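Local structure of CysQ, sulfite synthesis pathway protein (Bacteroides thetaiotaomicron VPI-5482, 3B8B) at residues D108-T121 with E217-L229. The protein probably converts adenosine 3',5'-bisphosphate to AMP and phosphate with the help of magnesium, as a member of the inositol monophosphatase superfamily. Sequence-based numbering, arbitrary orientation. Where two conformers were deposited one is given.
With SO4 (sulfate ion), chain B; SO4 (sulfate ion), chain F.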
loop_
_atom_site.group_PDB
_atom_site.type_symbol
_atom_site.label_atom_id
_atom_site.label_comp_id
_atom_site.label_asym_id
_atom_site.label_seq_id
_atom_site.Cartn_x
_atom_site.Cartn_y
_atom_site.Cartn_z
ATOM N N ASP A 108 -1.918 -8.131 -0.133
ATOM C CA ASP A 108 -2.167 -7.789 -1.541
ATOM C C ASP A 108 -1.100 -8.417 -2.434
ATOM O O ASP A 108 0.091 -8.393 -2.118
ATOM C CB ASP A 108 -2.169 -6.296 -1.802
ATOM C CG ASP A 108 -2.570 -5.967 -3.245
ATOM O OD1 ASP A 108 -3.605 -6.503 -3.710
ATOM O OD2 ASP A 108 -1.787 -5.279 -3.910
ATOM N N GLY A 109 -1.527 -8.922 -3.586
ATOM C CA GLY A 109 -0.598 -9.529 -4.544
ATOM C C GLY A 109 -0.705 -11.020 -4.544
ATOM O O GLY A 109 0.231 -11.764 -4.214
ATOM N N THR A 110 -1.906 -11.481 -4.872
ATOM C CA THR A 110 -2.221 -12.882 -4.884
ATOM C C THR A 110 -1.256 -13.716 -5.723
ATOM O O THR A 110 -0.695 -14.708 -5.234
ATOM C CB THR A 110 -3.704 -13.058 -5.396
ATOM O OG1 THR A 110 -4.559 -12.513 -4.391
ATOM C CG2 THR A 110 -4.019 -14.487 -5.650
ATOM N N LYS A 111 -1.052 -13.298 -6.962
ATOM C CA LYS A 111 -0.162 -13.971 -7.871
ATOM C C LYS A 111 1.289 -13.908 -7.355
ATOM O O LYS A 111 2.017 -14.899 -7.383
ATOM C CB LYS A 111 -0.310 -13.371 -9.268
ATOM C CG LYS A 111 -1.711 -13.663 -9.891
ATOM C CD LYS A 111 -1.927 -12.907 -11.212
ATOM C CE LYS A 111 -3.292 -13.219 -11.861
ATOM N NZ LYS A 111 -3.504 -12.295 -13.031
ATOM N N GLU A 112 1.690 -12.753 -6.824
ATOM C CA GLU A 112 3.061 -12.612 -6.271
ATOM C C GLU A 112 3.312 -13.633 -5.184
ATOM O O GLU A 112 4.392 -14.198 -5.047
ATOM C CB GLU A 112 3.281 -11.192 -5.707
ATOM C CG GLU A 112 3.369 -10.096 -6.760
ATOM C CD GLU A 112 4.652 -10.126 -7.572
ATOM O OE1 GLU A 112 5.695 -10.558 -7.027
ATOM O OE2 GLU A 112 4.622 -9.705 -8.772
ATOM N N PHE A 113 2.280 -13.896 -4.373
ATOM C CA PHE A 113 2.398 -14.847 -3.310
ATOM C C PHE A 113 2.353 -16.302 -3.811
ATOM O O PHE A 113 3.255 -17.096 -3.537
ATOM C CB PHE A 113 1.268 -14.612 -2.275
ATOM C CG PHE A 113 1.368 -15.479 -1.079
ATOM C CD1 PHE A 113 2.094 -15.072 0.028
ATOM C CD2 PHE A 113 0.744 -16.731 -1.046
ATOM C CE1 PHE A 113 2.202 -15.868 1.132
ATOM C CE2 PHE A 113 0.860 -17.543 0.053
ATOM C CZ PHE A 113 1.586 -17.110 1.156
ATOM N N ILE A 114 1.287 -16.643 -4.533
ATOM C CA ILE A 114 1.109 -18.040 -4.917
ATOM C C ILE A 114 2.134 -18.504 -5.956
ATOM O O ILE A 114 2.545 -19.653 -5.887
ATOM C CB ILE A 114 -0.347 -18.393 -5.343
ATOM C CG1 ILE A 114 -0.720 -17.710 -6.661
ATOM C CG2 ILE A 114 -1.300 -18.045 -4.203
ATOM C CD1 ILE A 114 -2.116 -18.016 -7.131
ATOM N N LYS A 115 2.559 -17.619 -6.854
ATOM C CA LYS A 115 3.607 -17.951 -7.816
ATOM C C LYS A 115 5.014 -17.700 -7.265
ATOM O O LYS A 115 6.001 -17.942 -7.952
ATOM C CB LYS A 115 3.405 -17.158 -9.095
ATOM C CG LYS A 115 2.042 -17.416 -9.730
ATOM C CD LYS A 115 1.713 -16.345 -10.725
ATOM C CE LYS A 115 0.380 -16.627 -11.410
ATOM N NZ LYS A 115 0.279 -15.983 -12.748
ATOM N N ARG A 116 5.107 -17.238 -6.017
ATOM C CA ARG A 116 6.389 -17.062 -5.332
ATOM C C ARG A 116 7.335 -16.108 -6.083
ATOM O O ARG A 116 8.536 -16.337 -6.139
ATOM C CB ARG A 116 7.038 -18.410 -5.061
ATOM C CG ARG A 116 6.099 -19.323 -4.211
ATOM C CD ARG A 116 6.732 -20.612 -3.822
ATOM N NE ARG A 116 7.921 -20.471 -3.000
ATOM C CZ ARG A 116 7.917 -20.071 -1.739
ATOM N NH1 ARG A 116 6.779 -19.757 -1.132
ATOM N NH2 ARG A 116 9.060 -19.981 -1.081
ATOM N N ASN A 117 6.767 -15.035 -6.618
ATOM C CA ASN A 117 7.545 -13.918 -7.158
ATOM C C ASN A 117 7.946 -12.870 -6.110
ATOM O O ASN A 117 8.840 -12.059 -6.354
ATOM C CB ASN A 117 6.818 -13.316 -8.342
ATOM C CG ASN A 117 6.730 -14.299 -9.503
ATOM O OD1 ASN A 117 7.693 -15.027 -9.762
ATOM N ND2 ASN A 117 5.581 -14.321 -10.209
ATOM N N GLY A 118 7.296 -12.906 -4.944
ATOM C CA GLY A 118 7.815 -12.281 -3.746
ATOM C C GLY A 118 7.454 -10.835 -3.451
ATOM O O GLY A 118 7.881 -10.328 -2.402
ATOM N N GLU A 119 6.721 -10.163 -4.344
ATOM C CA GLU A 119 6.431 -8.717 -4.182
ATOM C C GLU A 119 4.973 -8.446 -3.795
ATOM O O GLU A 119 4.277 -7.620 -4.381
ATOM C CB GLU A 119 6.895 -7.929 -5.403
ATOM C CG GLU A 119 8.427 -8.024 -5.558
ATOM C CD GLU A 119 8.993 -7.283 -6.765
ATOM O OE1 GLU A 119 8.223 -6.597 -7.472
ATOM O OE2 GLU A 119 10.248 -7.371 -7.004
ATOM N N PHE A 120 4.532 -9.217 -2.813
ATOM C CA PHE A 120 3.236 -8.992 -2.147
ATOM C C PHE A 120 3.461 -8.073 -0.935
ATOM O O PHE A 120 4.591 -7.902 -0.464
ATOM C CB PHE A 120 2.594 -10.314 -1.747
ATOM C CG PHE A 120 3.513 -11.227 -0.956
ATOM C CD1 PHE A 120 3.646 -11.109 0.425
ATOM C CD2 PHE A 120 4.271 -12.191 -1.621
ATOM C CE1 PHE A 120 4.497 -11.944 1.131
ATOM C CE2 PHE A 120 5.107 -13.025 -0.914
ATOM C CZ PHE A 120 5.255 -12.886 0.437
ATOM N N THR A 121 2.368 -7.481 -0.439
ATOM C CA THR A 121 2.460 -6.436 0.566
ATOM C C THR A 121 1.319 -6.531 1.587
ATOM O O THR A 121 0.247 -7.090 1.318
ATOM C CB THR A 121 2.338 -5.034 -0.077
ATOM O OG1 THR A 121 1.075 -4.948 -0.764
ATOM C CG2 THR A 121 3.489 -4.742 -1.068
ATOM N N GLU A 217 11.728 4.788 -20.101
ATOM C CA GLU A 217 11.980 3.456 -19.564
ATOM C C GLU A 217 10.726 2.954 -18.844
ATOM O O GLU A 217 10.054 3.712 -18.167
ATOM C CB GLU A 217 13.161 3.467 -18.583
ATOM C CG GLU A 217 13.493 2.076 -17.967
ATOM C CD GLU A 217 14.472 2.119 -16.802
ATOM O OE1 GLU A 217 14.752 3.223 -16.281
ATOM O OE2 GLU A 217 14.939 1.032 -16.363
ATOM N N LEU A 218 10.447 1.667 -18.980
ATOM C CA LEU A 218 9.395 1.006 -18.217
ATOM C C LEU A 218 10.050 0.115 -17.174
ATOM O O LEU A 218 11.002 -0.574 -17.487
ATOM C CB LEU A 218 8.523 0.156 -19.129
ATOM C CG LEU A 218 7.257 0.819 -19.659
ATOM C CD1 LEU A 218 6.215 0.956 -18.522
ATOM C CD2 LEU A 218 7.608 2.192 -20.294
ATOM N N ILE A 219 9.525 0.130 -15.962
ATOM C CA ILE A 219 9.913 -0.797 -14.904
ATOM C C ILE A 219 8.659 -1.477 -14.343
ATOM O O ILE A 219 7.550 -1.066 -14.643
ATOM C CB ILE A 219 10.720 -0.105 -13.812
ATOM C CG1 ILE A 219 9.878 0.927 -13.043
ATOM C CG2 ILE A 219 12.021 0.513 -14.412
ATOM C CD1 ILE A 219 10.539 1.563 -11.830
ATOM N N SER A 220 8.839 -2.545 -13.564
ATOM C CA SER A 220 7.674 -3.253 -13.039
ATOM C C SER A 220 7.954 -3.762 -11.647
ATOM O O SER A 220 9.097 -4.078 -11.307
ATOM C CB SER A 220 7.241 -4.409 -13.941
ATOM O OG SER A 220 8.266 -5.410 -14.043
ATOM N N SER A 221 6.911 -3.793 -10.836
ATOM C CA SER A 221 7.011 -4.260 -9.445
ATOM C C SER A 221 5.641 -4.744 -9.026
ATOM O O SER A 221 4.616 -4.389 -9.629
ATOM C CB SER A 221 7.459 -3.173 -8.436
ATOM O OG SER A 221 8.854 -2.951 -8.443
ATOM N N GLY A 222 5.639 -5.603 -8.011
ATOM C CA GLY A 222 4.417 -6.164 -7.498
ATOM C C GLY A 222 3.589 -5.204 -6.634
ATOM O O GLY A 222 4.127 -4.347 -5.928
ATOM N N SER A 223 2.270 -5.410 -6.688
ATOM C CA SER A 223 1.346 -4.876 -5.670
ATOM C C SER A 223 1.506 -3.354 -5.562
ATOM O O SER A 223 1.767 -2.640 -6.546
ATOM C CB SER A 223 1.582 -5.650 -4.358
ATOM O OG SER A 223 0.742 -5.213 -3.310
ATOM N N SER A 224 1.323 -2.847 -4.360
ATOM C CA SER A 224 1.374 -1.420 -4.099
ATOM C C SER A 224 2.774 -0.830 -4.058
ATOM O O SER A 224 2.946 0.379 -3.869
ATOM C CB SER A 224 0.636 -1.128 -2.802
ATOM O OG SER A 224 1.227 -1.913 -1.782
ATOM N N ILE A 225 3.811 -1.649 -4.243
ATOM C CA ILE A 225 5.162 -1.127 -4.378
ATOM C C ILE A 225 5.168 -0.141 -5.564
ATOM O O ILE A 225 5.947 0.802 -5.591
ATOM C CB ILE A 225 6.193 -2.258 -4.596
ATOM C CG1 ILE A 225 6.123 -3.272 -3.458
ATOM C CG2 ILE A 225 7.582 -1.663 -4.741
ATOM C CD1 ILE A 225 7.008 -4.507 -3.654
ATOM N N LYS A 226 4.293 -0.380 -6.536
ATOM C CA LYS A 226 4.228 0.522 -7.709
ATOM C C LYS A 226 3.892 1.955 -7.311
ATOM O O LYS A 226 4.407 2.905 -7.897
ATOM C CB LYS A 226 3.245 -0.010 -8.739
ATOM C CG LYS A 226 3.742 -1.324 -9.376
ATOM C CD LYS A 226 2.898 -1.847 -10.519
ATOM C CE LYS A 226 1.612 -2.443 -10.041
ATOM N NZ LYS A 226 1.800 -3.655 -9.175
ATOM N N ILE A 227 3.053 2.110 -6.290
ATOM C CA ILE A 227 2.709 3.441 -5.790
ATOM C C ILE A 227 3.925 4.003 -5.051
ATOM O O ILE A 227 4.300 5.180 -5.203
ATOM C CB ILE A 227 1.472 3.399 -4.857
ATOM C CG1 ILE A 227 0.217 2.825 -5.572
ATOM C CG2 ILE A 227 1.219 4.840 -4.301
ATOM C CD1 ILE A 227 -0.948 2.551 -4.624
ATOM N N CYS A 228 4.572 3.138 -4.262
ATOM C CA CYS A 228 5.772 3.502 -3.522
ATOM C C CYS A 228 6.922 3.976 -4.402
ATOM O O CYS A 228 7.660 4.862 -4.019
ATOM C CB CYS A 228 6.244 2.358 -2.630
ATOM S SG CYS A 228 5.029 1.930 -1.334
ATOM N N LEU A 229 7.043 3.396 -5.588
ATOM C CA LEU A 229 8.132 3.746 -6.495
ATOM C C LEU A 229 7.973 5.205 -6.925
ATOM O O LEU A 229 8.966 5.909 -7.081
ATOM C CB LEU A 229 8.162 2.827 -7.699
ATOM C CG LEU A 229 8.741 1.429 -7.436
ATOM C CD1 LEU A 229 8.374 0.514 -8.596
ATOM C CD2 LEU A 229 10.272 1.580 -7.304
HETATM S S SO4 B . -0.965 -5.884 -8.856
HETATM O O1 SO4 B . -1.078 -4.471 -8.483
HETATM O O2 SO4 B . -1.111 -6.680 -7.630
HETATM O O3 SO4 B . -2.101 -6.228 -9.740
HETATM O O4 SO4 B . 0.224 -6.211 -9.567
HETATM S S SO4 F . -1.072 -13.162 -15.380
HETATM O O1 SO4 F . -1.141 -14.249 -14.401
HETATM O O2 SO4 F . -1.586 -13.615 -16.671
HETATM O O3 SO4 F . -1.888 -12.045 -14.917
HETATM O O4 SO4 F . 0.321 -12.747 -15.549
HETATM O O HOH W 1 10.892 -5.499 -8.973
#
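Ser223 OG donates to Asp108 OD2 (2.6 Å). It meets the oxygen on its anti side, 26° out of the carboxylate plane. The Ser223 hydroxyl stands anti to its own backbone N (chi1 180°), which carries it between Asp108 and Thr121. Thr121 OG1 lies 2.6 Å from Ser223 OG, and Asn123 also bonds Thr121 OG1 and Ser224 OG. Asp108 is a predicted magnesium ligand, close to Asp105 and Asp248, so Ser223 probably helps position a metal-site carboxylate.

A second polar link runs from Gly222 N to Glu119 OE1 (2.8 Å, 158° at the hydrogen), on the anti lone pair. Water 1 joins Glu119 OE2 to Ser220 O. Glu112 OE1 accepts from Glu119 N, while its OE2 pairs with Arg195 beside Gly222 CA. Gly222 CA also makes a CA-H...O contact to Glu119 O.

The outer torsions of Lys226 curl its chain back onto the turn. Lys226 NZ donates to Ser221 O (2.9 Å) and, in the carbonyl plane, to Ser223 O (2.8 Å). Lys226 NZ also donates to O4 (3.0 Å) and O1 of the chain B sulfate, an ion probably from the crystallisation liquor. A methionine in place of Lys226 would probably leave both carbonyls and the sulfate without this donor, and the 222-225 turn less firmly held.

Apolar contact is small: Ile225 CD1 touches Glu119 CB (3.8 Å), and CG1 touches Thr121 CG2.

The type II' turn 222-225 leads from strand 216-220 into helix 225-232. It packs against the loop between helix 110-114 and strand 121-128, with Ile137 and Val139 of strand 131-139 alongside.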